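Local atomic coordinates of perosamine synthetase (Caulobacter crescentus, PDB entry 3BN1), a protein that catalyses the pyridoxal 5'-phosphate-dependent transfer of an amino group from L-glutamate to GDP-4-keto-6-deoxy-D-mannose, yielding GDP-perosamine for the O-antigen of the S-layer-bearing lipopolysaccharide. Residues Gly37-Glu42 / Met234-Ala239; Ile82-Thr87 / Val103-Asp108; Glu264-Arg269 / Arg363-Leu368. All blocks are in the same frame, centred on the assembly; numbering follows the deposited sequence.

Contact 1: residues Gly37-Glu42 / Met234-Ala239; sequences GRFIVE and MTNIQA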
loop_
_atom_site.group_PDB
_atom_site.type_symbol
_atom_site.label_atom_id
_atom_site.label_comp_id
_atom_site.label_asym_id
_atom_site.label_seq_id
_atom_site.Cartn_x
_atom_site.Cartn_y
_atom_site.Cartn_z
ATOM N N GLY A 37 9.616 9.732 9.711
ATOM C CA GLY A 37 10.587 9.420 10.767
ATOM C C GLY A 37 12.027 9.005 10.359
ATOM O O GLY A 37 12.314 8.720 9.198
ATOM N N ARG A 38 12.918 8.940 11.349
ATOM C CA ARG A 38 14.337 8.601 11.176
ATOM C C ARG A 38 14.612 7.317 10.387
ATOM O O ARG A 38 15.445 7.263 9.469
ATOM C CB ARG A 38 15.084 8.523 12.541
ATOM C CG ARG A 38 15.503 7.071 13.007
ATOM C CD ARG A 38 16.382 6.853 14.304
ATOM N NE ARG A 38 17.309 5.721 14.095
ATOM C CZ ARG A 38 17.940 5.008 15.035
ATOM N NH1 ARG A 38 17.779 5.305 16.315
ATOM N NH2 ARG A 38 18.745 3.987 14.716
ATOM N N PHE A 39 13.975 6.242 10.808
ATOM C CA PHE A 39 14.257 4.966 10.155
ATOM C C PHE A 39 14.045 5.005 8.643
ATOM O O PHE A 39 14.836 4.434 7.873
ATOM C CB PHE A 39 13.453 3.882 10.848
ATOM C CG PHE A 39 13.891 3.643 12.273
ATOM C CD1 PHE A 39 15.189 3.204 12.567
ATOM C CD2 PHE A 39 13.020 3.811 13.325
ATOM C CE1 PHE A 39 15.579 2.922 13.862
ATOM C CE2 PHE A 39 13.412 3.541 14.617
ATOM C CZ PHE A 39 14.695 3.111 14.887
ATOM N N ILE A 40 12.967 5.661 8.211
ATOM C CA ILE A 40 12.704 5.760 6.768
ATOM C C ILE A 40 13.923 6.342 6.000
ATOM O O ILE A 40 14.468 5.776 5.011
ATOM C CB ILE A 40 11.346 6.500 6.473
ATOM C CG1 ILE A 40 10.240 5.977 7.384
ATOM C CG2 ILE A 40 10.964 6.306 5.020
ATOM C CD1 ILE A 40 8.852 6.546 7.086
ATOM N N VAL A 41 14.367 7.500 6.455
ATOM C CA VAL A 41 15.482 8.130 5.788
ATOM C C VAL A 41 16.767 7.260 5.957
ATOM O O VAL A 41 17.586 7.142 5.030
ATOM C CB VAL A 41 15.621 9.555 6.375
ATOM C CG1 VAL A 41 16.158 9.475 7.799
ATOM C CG2 VAL A 41 16.420 10.470 5.463
ATOM N N GLU A 42 16.962 6.703 7.157
ATOM C CA GLU A 42 18.153 5.881 7.391
ATOM C C GLU A 42 18.163 4.636 6.533
ATOM O O GLU A 42 19.167 4.292 5.913
ATOM C CB GLU A 42 18.325 5.483 8.846
ATOM C CG GLU A 42 18.633 6.662 9.733
ATOM C CD GLU A 42 18.978 6.242 11.150
ATOM O OE1 GLU A 42 18.383 5.251 11.623
ATOM O OE2 GLU A 42 19.837 6.900 11.779
ATOM N N MET A 234 6.087 3.921 3.011
ATOM C CA MET A 234 6.466 2.918 4.010
ATOM C C MET A 234 6.309 3.539 5.422
ATOM O O MET A 234 6.580 4.742 5.592
ATOM C CB MET A 234 7.966 2.557 3.854
ATOM C CG MET A 234 8.338 1.399 4.769
ATOM S SD MET A 234 10.028 0.892 4.580
ATOM C CE MET A 234 9.965 -0.177 3.062
ATOM N N THR A 235 5.898 2.754 6.425
ATOM C CA THR A 235 5.884 3.273 7.780
ATOM C C THR A 235 7.309 3.291 8.403
ATOM O O THR A 235 8.236 2.566 7.965
ATOM C CB THR A 235 5.026 2.441 8.739
ATOM O OG1 THR A 235 5.512 1.063 8.855
ATOM C CG2 THR A 235 3.580 2.561 8.333
ATOM N N ASN A 236 7.471 4.112 9.441
ATOM C CA ASN A 236 8.737 4.207 10.159
ATOM C C ASN A 236 8.975 2.867 10.841
ATOM O O ASN A 236 10.127 2.477 11.034
ATOM C CB ASN A 236 8.666 5.324 11.223
ATOM C CG ASN A 236 10.058 5.823 11.695
ATOM O OD1 ASN A 236 11.003 5.971 10.913
ATOM N ND2 ASN A 236 10.148 6.154 12.988
ATOM N N ILE A 237 7.910 2.174 11.244
ATOM C CA ILE A 237 8.045 0.849 11.874
ATOM C C ILE A 237 8.606 -0.171 10.862
ATOM O O ILE A 237 9.568 -0.871 11.173
ATOM C CB ILE A 237 6.654 0.308 12.451
ATOM C CG1 ILE A 237 6.361 0.992 13.820
ATOM C CG2 ILE A 237 6.752 -1.229 12.606
ATOM C CD1 ILE A 237 5.078 0.575 14.583
ATOM N N GLN A 238 8.059 -0.197 9.640
ATOM C CA GLN A 238 8.575 -1.099 8.612
ATOM C C GLN A 238 10.029 -0.723 8.294
ATOM O O GLN A 238 10.858 -1.588 8.071
ATOM C CB GLN A 238 7.759 -0.991 7.299
ATOM C CG GLN A 238 6.296 -1.485 7.386
ATOM C CD GLN A 238 5.369 -0.779 6.391
ATOM O OE1 GLN A 238 4.613 0.088 6.784
ATOM N NE2 GLN A 238 5.455 -1.133 5.122
ATOM N N ALA A 239 10.345 0.569 8.241
ATOM C CA ALA A 239 11.733 0.961 7.901
ATOM C C ALA A 239 12.687 0.555 9.031
ATOM O O ALA A 239 13.877 0.252 8.814
ATOM C CB ALA A 239 11.872 2.485 7.630
#
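At one edge of the Phe39 ring, near its plane, sits the amide of Asn236: ND2 of Asn236 is 3.7 Å from CD2 of Phe39, and the amide and ring planes are inclined by 39°. One ring face of Phe39 carries the CG methylene of Arg38, whose guanidinium has Phe39 CE1 over one face and Glu42 OE1 at its edge, in a salt bridge from NE. Tyr23 of helix 20-30 also meets both the Phe39 ring and the Arg38 cation. With CG anti to the backbone N (chi1 -160°), the Asn236 side chain swings across to the first turn of helix 38-51, where its OD1 accepts a weak hydrogen bond of 3.4 Å from Ile40 N. The same oxygen lies 3.2 Å from Phe39 CB. Gly37, at the N-cap, brings its CA to 3.8 Å from Asn236 CG. Beyond the amide, Ala239 CB rests 3.8 Å from Phe39 CB and 3.9 Å from Ile40 CG1, while Ile40 CD1 reaches Met234 O at 3.3 Å. Helix 236-247 is itself started by a capping box of Thr235 and Gln238. Because ND2 of Asn236 donates to Trp32 O, the buried amide is used at both ends: it links the N-termini of helices 38-51 and 236-247 to the loop holding Trp32, and its oxygen probably gains from the partial positive charge at the start of helix 38-51.

Contact 2: residues Ile82-Thr87 / Val103-Asp108; sequences IVPSLT and VLVDND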
loop_
_atom_site.group_PDB
_atom_site.type_symbol
_atom_site.label_atom_id
_atom_site.label_comp_id
_atom_site.label_asym_id
_atom_site.label_seq_id
_atom_site.Cartn_x
_atom_site.Cartn_y
_atom_site.Cartn_z
ATOM N N ILE A 82 7.993 -5.204 -22.069
ATOM C CA ILE A 82 8.313 -6.613 -22.175
ATOM C C ILE A 82 8.664 -7.160 -20.801
ATOM O O ILE A 82 9.531 -6.591 -20.115
ATOM C CB ILE A 82 9.473 -6.837 -23.161
ATOM C CG1 ILE A 82 8.968 -6.571 -24.586
ATOM C CG2 ILE A 82 9.985 -8.302 -23.068
ATOM C CD1 ILE A 82 10.082 -6.207 -25.595
ATOM N N VAL A 83 7.953 -8.234 -20.422
ATOM C CA VAL A 83 8.024 -8.928 -19.132
ATOM C C VAL A 83 8.083 -10.445 -19.398
ATOM O O VAL A 83 7.400 -10.923 -20.313
ATOM C CB VAL A 83 6.721 -8.652 -18.374
ATOM C CG1 VAL A 83 6.730 -9.244 -16.969
ATOM C CG2 VAL A 83 6.406 -7.182 -18.367
ATOM N N PRO A 84 8.914 -11.197 -18.653
ATOM C CA PRO A 84 8.948 -12.650 -18.842
ATOM C C PRO A 84 7.613 -13.265 -18.396
ATOM O O PRO A 84 6.993 -12.816 -17.440
ATOM C CB PRO A 84 10.090 -13.112 -17.939
ATOM C CG PRO A 84 10.382 -11.974 -17.009
ATOM C CD PRO A 84 9.941 -10.717 -17.695
ATOM N N SER A 85 7.143 -14.262 -19.121
ATOM C CA SER A 85 5.919 -14.988 -18.735
ATOM C C SER A 85 6.203 -15.682 -17.410
ATOM O O SER A 85 5.337 -15.702 -16.541
ATOM C CB SER A 85 5.526 -16.067 -19.741
ATOM O OG SER A 85 4.210 -16.545 -19.495
ATOM N N LEU A 86 7.431 -16.208 -17.253
ATOM C CA LEU A 86 7.846 -16.845 -15.981
ATOM C C LEU A 86 8.289 -15.842 -14.935
ATOM O O LEU A 86 9.448 -15.384 -14.949
ATOM C CB LEU A 86 8.966 -17.857 -16.185
ATOM C CG LEU A 86 9.156 -18.829 -14.977
ATOM C CD1 LEU A 86 7.965 -19.801 -14.882
ATOM C CD2 LEU A 86 10.422 -19.667 -15.108
ATOM N N THR A 87 7.361 -15.502 -14.038
ATOM C CA THR A 87 7.590 -14.502 -12.968
ATOM C C THR A 87 6.385 -14.517 -12.018
ATOM O O THR A 87 5.341 -15.138 -12.311
ATOM C CB THR A 87 7.812 -13.050 -13.497
ATOM O OG1 THR A 87 8.105 -12.158 -12.405
ATOM C CG2 THR A 87 6.592 -12.494 -14.225
ATOM N N VAL A 103 4.169 -7.587 -22.668
ATOM C CA VAL A 103 4.578 -8.326 -23.877
ATOM C C VAL A 103 5.558 -9.357 -23.376
ATOM O O VAL A 103 6.696 -9.060 -22.935
ATOM C CB VAL A 103 5.197 -7.409 -24.953
ATOM C CG1 VAL A 103 5.792 -8.232 -26.157
ATOM C CG2 VAL A 103 4.125 -6.412 -25.424
ATOM N N LEU A 104 5.039 -10.578 -23.371
ATOM C CA LEU A 104 5.673 -11.666 -22.726
ATOM C C LEU A 104 6.786 -12.202 -23.556
ATOM O O LEU A 104 6.675 -12.299 -24.772
ATOM C CB LEU A 104 4.689 -12.816 -22.371
ATOM C CG LEU A 104 3.427 -12.483 -21.556
ATOM C CD1 LEU A 104 2.569 -13.691 -21.274
ATOM C CD2 LEU A 104 3.845 -11.784 -20.245
ATOM N N VAL A 105 7.834 -12.571 -22.831
ATOM C CA VAL A 105 9.061 -13.143 -23.415
ATOM C C VAL A 105 9.461 -14.422 -22.622
ATOM O O VAL A 105 9.150 -14.562 -21.416
ATOM C CB VAL A 105 10.242 -12.122 -23.400
ATOM C CG1 VAL A 105 10.613 -11.737 -21.939
ATOM C CG2 VAL A 105 11.419 -12.699 -24.178
ATOM N N ASP A 106 10.090 -15.369 -23.325
ATOM C CA ASP A 106 10.466 -16.665 -22.758
ATOM C C ASP A 106 11.741 -16.447 -21.984
ATOM O O ASP A 106 12.359 -15.401 -22.108
ATOM C CB ASP A 106 10.787 -17.681 -23.864
ATOM C CG ASP A 106 10.377 -19.063 -23.507
ATOM O OD1 ASP A 106 10.029 -19.265 -22.329
ATOM O OD2 ASP A 106 10.404 -19.946 -24.383
ATOM N N ASN A 107 12.105 -17.425 -21.162
ATOM C CA ASN A 107 13.313 -17.385 -20.340
ATOM C C ASN A 107 14.292 -18.481 -20.719
ATOM O O ASN A 107 13.991 -19.352 -21.545
ATOM C CB ASN A 107 12.993 -17.671 -18.863
ATOM C CG ASN A 107 12.164 -18.929 -18.667
ATOM O OD1 ASN A 107 10.964 -18.878 -18.871
ATOM N ND2 ASN A 107 12.736 -19.983 -18.116
ATOM N N ASP A 108 15.448 -18.431 -20.054
ATOM C CA ASP A 108 16.517 -19.395 -20.236
ATOM C C ASP A 108 16.106 -20.638 -19.470
ATOM O O ASP A 108 15.573 -20.560 -18.340
ATOM C CB ASP A 108 17.793 -18.821 -19.617
ATOM C CG ASP A 108 19.026 -19.744 -19.779
ATOM O OD1 ASP A 108 19.798 -19.582 -20.751
ATOM O OD2 ASP A 108 19.272 -20.596 -18.906
HETATM O O HOH W 1 9.383 -16.370 -19.341
#
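Val105 fits a methyl between Ile82 and Pro84 of the neighbouring strand: its CG1 lies 3.7 Å from Ile82 CG2 and also packs on Pro84 CA. A chi1 of 63° sets this methyl between the backbone N and the carbonyl carbon, turned to the neighbouring strand. Ile82 is the bump on this face, its CG1 lying 3.9 Å from Val103 CB and the side chain crossing that of Val105 at about a right angle. Val83 and Leu104 point to the other face, where Leu104 turns CD1 to Ser85 OG (3.7 Å), in the loop after strand 80-84, and CD2 to Val83 O. The Ser85 hydroxyl is hydrogen-bonded to His324. Past the strand ends, Leu86 CB lies 3.5 Å from Asn107 OD1, and a water bridges the two loops, accepting from Leu86 N and donating to Val105 O and Asn107 OD1. Backbone bonds run Val83 N to Val103 O (2.9 Å), Val105 N to Val83 O and Ser85 N to Val105 O. The strands are parallel neighbours, strand 101-105 being one of the two outermost in the chain's seven-stranded sheet, and are joined through helix 90-98 as a beta-alpha-beta crossover in the large domain characteristic of aspartate aminotransferase-like enzymes.

Contact 3: residues Glu264-Arg269 / Arg363-Leu368; sequences EQKLAR and RVIAAL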
loop_
_atom_site.group_PDB
_atom_site.type_symbol
_atom_site.label_atom_id
_atom_site.label_comp_id
_atom_site.label_asym_id
_atom_site.label_seq_id
_atom_site.Cartn_x
_atom_site.Cartn_y
_atom_site.Cartn_z
ATOM N N GLU A 264 24.345 -28.471 -2.413
ATOM C CA GLU A 264 25.278 -28.771 -3.510
ATOM C C GLU A 264 26.016 -30.056 -3.241
ATOM O O GLU A 264 26.243 -30.850 -4.135
ATOM C CB GLU A 264 26.245 -27.605 -3.760
ATOM C CG GLU A 264 25.658 -26.566 -4.716
ATOM C CD GLU A 264 25.242 -27.167 -6.062
ATOM O OE1 GLU A 264 26.093 -27.878 -6.652
ATOM O OE2 GLU A 264 24.083 -26.942 -6.519
ATOM N N GLN A 265 26.349 -30.221 -1.968
ATOM C CA GLN A 265 27.078 -31.379 -1.512
ATOM C C GLN A 265 26.188 -32.620 -1.401
ATOM O O GLN A 265 26.524 -33.735 -1.816
ATOM C CB GLN A 265 27.702 -31.084 -0.143
ATOM C CG GLN A 265 28.527 -32.254 0.458
ATOM C CD GLN A 265 28.541 -32.299 1.992
ATOM O OE1 GLN A 265 28.622 -31.266 2.664
ATOM N NE2 GLN A 265 28.477 -33.506 2.549
ATOM N N LYS A 266 25.013 -32.427 -0.835
ATOM C CA LYS A 266 24.204 -33.594 -0.595
ATOM C C LYS A 266 23.319 -34.095 -1.713
ATOM O O LYS A 266 22.866 -35.266 -1.680
ATOM C CB LYS A 266 23.479 -33.397 0.746
ATOM C CG LYS A 266 24.346 -32.775 1.820
ATOM C CD LYS A 266 23.547 -32.189 2.998
ATOM C CE LYS A 266 24.488 -31.619 4.061
ATOM N NZ LYS A 266 24.612 -32.642 5.106
ATOM N N LEU A 267 23.077 -33.216 -2.694
ATOM C CA LEU A 267 22.157 -33.499 -3.790
ATOM C C LEU A 267 22.577 -34.653 -4.638
ATOM O O LEU A 267 21.778 -35.191 -5.385
ATOM C CB LEU A 267 21.810 -32.289 -4.675
ATOM C CG LEU A 267 20.595 -31.424 -4.271
ATOM C CD1 LEU A 267 20.034 -30.682 -5.467
ATOM C CD2 LEU A 267 19.469 -32.145 -3.522
ATOM N N ALA A 268 23.840 -35.027 -4.503
ATOM C CA ALA A 268 24.408 -36.172 -5.204
ATOM C C ALA A 268 23.592 -37.442 -4.892
ATOM O O ALA A 268 23.387 -38.323 -5.724
ATOM C CB ALA A 268 25.865 -36.341 -4.707
ATOM N N ARG A 269 23.125 -37.539 -3.660
ATOM C CA ARG A 269 22.350 -38.692 -3.263
ATOM C C ARG A 269 21.121 -38.945 -4.150
ATOM O O ARG A 269 20.603 -40.058 -4.214
ATOM C CB ARG A 269 21.960 -38.507 -1.788
ATOM C CG ARG A 269 21.499 -39.785 -1.115
ATOM C CD ARG A 269 20.590 -39.478 0.067
ATOM N NE ARG A 269 19.513 -40.458 0.240
ATOM C CZ ARG A 269 18.860 -40.665 1.385
ATOM N NH1 ARG A 269 19.179 -39.969 2.476
ATOM N NH2 ARG A 269 17.885 -41.570 1.450
ATOM N N ARG A 363 17.317 -33.872 5.994
ATOM C CA ARG A 363 15.914 -34.304 6.048
ATOM C C ARG A 363 15.200 -34.039 4.731
ATOM O O ARG A 363 14.534 -34.912 4.190
ATOM C CB ARG A 363 15.230 -33.518 7.164
ATOM C CG ARG A 363 13.832 -34.011 7.419
ATOM C CD ARG A 363 13.275 -33.544 8.787
ATOM N NE ARG A 363 11.813 -33.593 8.760
ATOM C CZ ARG A 363 10.999 -32.706 9.329
ATOM N NH1 ARG A 363 11.476 -31.682 10.045
ATOM N NH2 ARG A 363 9.691 -32.890 9.235
ATOM N N VAL A 364 15.385 -32.856 4.170
ATOM C CA VAL A 364 14.757 -32.549 2.889
ATOM C C VAL A 364 15.289 -33.528 1.833
ATOM O O VAL A 364 14.590 -34.078 0.988
ATOM C CB VAL A 364 15.241 -31.119 2.501
ATOM C CG1 VAL A 364 14.793 -30.718 1.081
ATOM C CG2 VAL A 364 14.658 -30.160 3.445
ATOM N N ILE A 365 16.599 -33.743 1.839
ATOM C CA ILE A 365 17.102 -34.627 0.820
ATOM C C ILE A 365 16.626 -36.080 0.955
ATOM O O ILE A 365 16.420 -36.763 -0.041
ATOM C CB ILE A 365 18.617 -34.589 0.767
ATOM C CG1 ILE A 365 18.999 -33.297 0.009
ATOM C CG2 ILE A 365 19.144 -35.892 0.065
ATOM C CD1 ILE A 365 20.264 -32.681 0.481
ATOM N N ALA A 366 16.495 -36.547 2.192
ATOM C CA ALA A 366 16.075 -37.898 2.411
ATOM C C ALA A 366 14.638 -38.044 1.939
ATOM O O ALA A 366 14.285 -39.064 1.323
ATOM C CB ALA A 366 16.180 -38.230 3.883
ATOM N N ALA A 367 13.826 -37.024 2.244
ATOM C CA ALA A 367 12.424 -36.987 1.818
ATOM C C ALA A 367 12.353 -37.019 0.291
ATOM O O ALA A 367 11.562 -37.783 -0.256
ATOM C CB ALA A 367 11.695 -35.742 2.348
ATOM N N LEU A 368 13.217 -36.246 -0.375
ATOM C CA LEU A 368 13.246 -36.221 -1.838
ATOM C C LEU A 368 13.664 -37.581 -2.361
ATOM O O LEU A 368 13.179 -38.026 -3.399
ATOM C CB LEU A 368 14.208 -35.151 -2.318
ATOM C CG LEU A 368 13.746 -33.663 -2.208
ATOM C CD1 LEU A 368 14.896 -32.767 -2.658
ATOM C CD2 LEU A 368 12.552 -33.443 -3.232
#
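Ile365 pushes its side chain into a groove formed by Lys266, Leu267 and Arg269, and CD1, CG1 and CG2 each meet a different residue. CD1 of Ile365 presses on Lys266 CB at 3.3 Å, tighter than usual for two carbons, with the side chains crossing at about a right angle. CG1 of Ile365 meets Leu267 CD2 at 3.7 Å, and CG2 touches Arg269 CD at 3.9 Å. From there the Arg269 chain, extended from the backbone (chi1 -163°), turns at chi3, and this bend brings one guanidinium face over Ala366 CA, with NH1 3.7 Å from Ala366 CB. The contact thus joins the C-terminal part of helix 249-266 and the 3-10 segment that includes residues 267-269 to the C-terminal helix 358-371, within the smaller, C-terminal part of this aminotransferase fold. Around this apolar centre the charged ends are held by the C-terminal helix itself: Lys266 NZ forms salt bridges with Glu358 and Asp362, and Arg269 NH2 with Asp369. Lys266 runs back along helix 358-371 toward its start, whereas Arg269 reaches across it. Farther inward, Leu267 packs on Tyr290 and Val292 of strand 290-294, and Leu368 reaches Leu309 of helix 302-311 as well as Leu270.

From the N terminus, the chain first enters contact 1 at residues 37-42, and then runs through the strands and helices of the seven-stranded sheet before residues 234-239 return to close that long loop. Contact 2 is nested inside it, a short loop closed when strand 101-105 pairs beside strand 80-84; the two contacts lie on opposite sides of the chain's centre, with their centres about 34 Å apart. Helix 236-247 is followed directly by helix 249-266, whose end opens contact 3, which helix 358-371 closes; contact 3 follows the other two in series. Contact 1 ties helix 38-51 to helix 236-247, contact 2 builds the sheet's edge, and contact 3 fastens the C-terminal helix. None touches another.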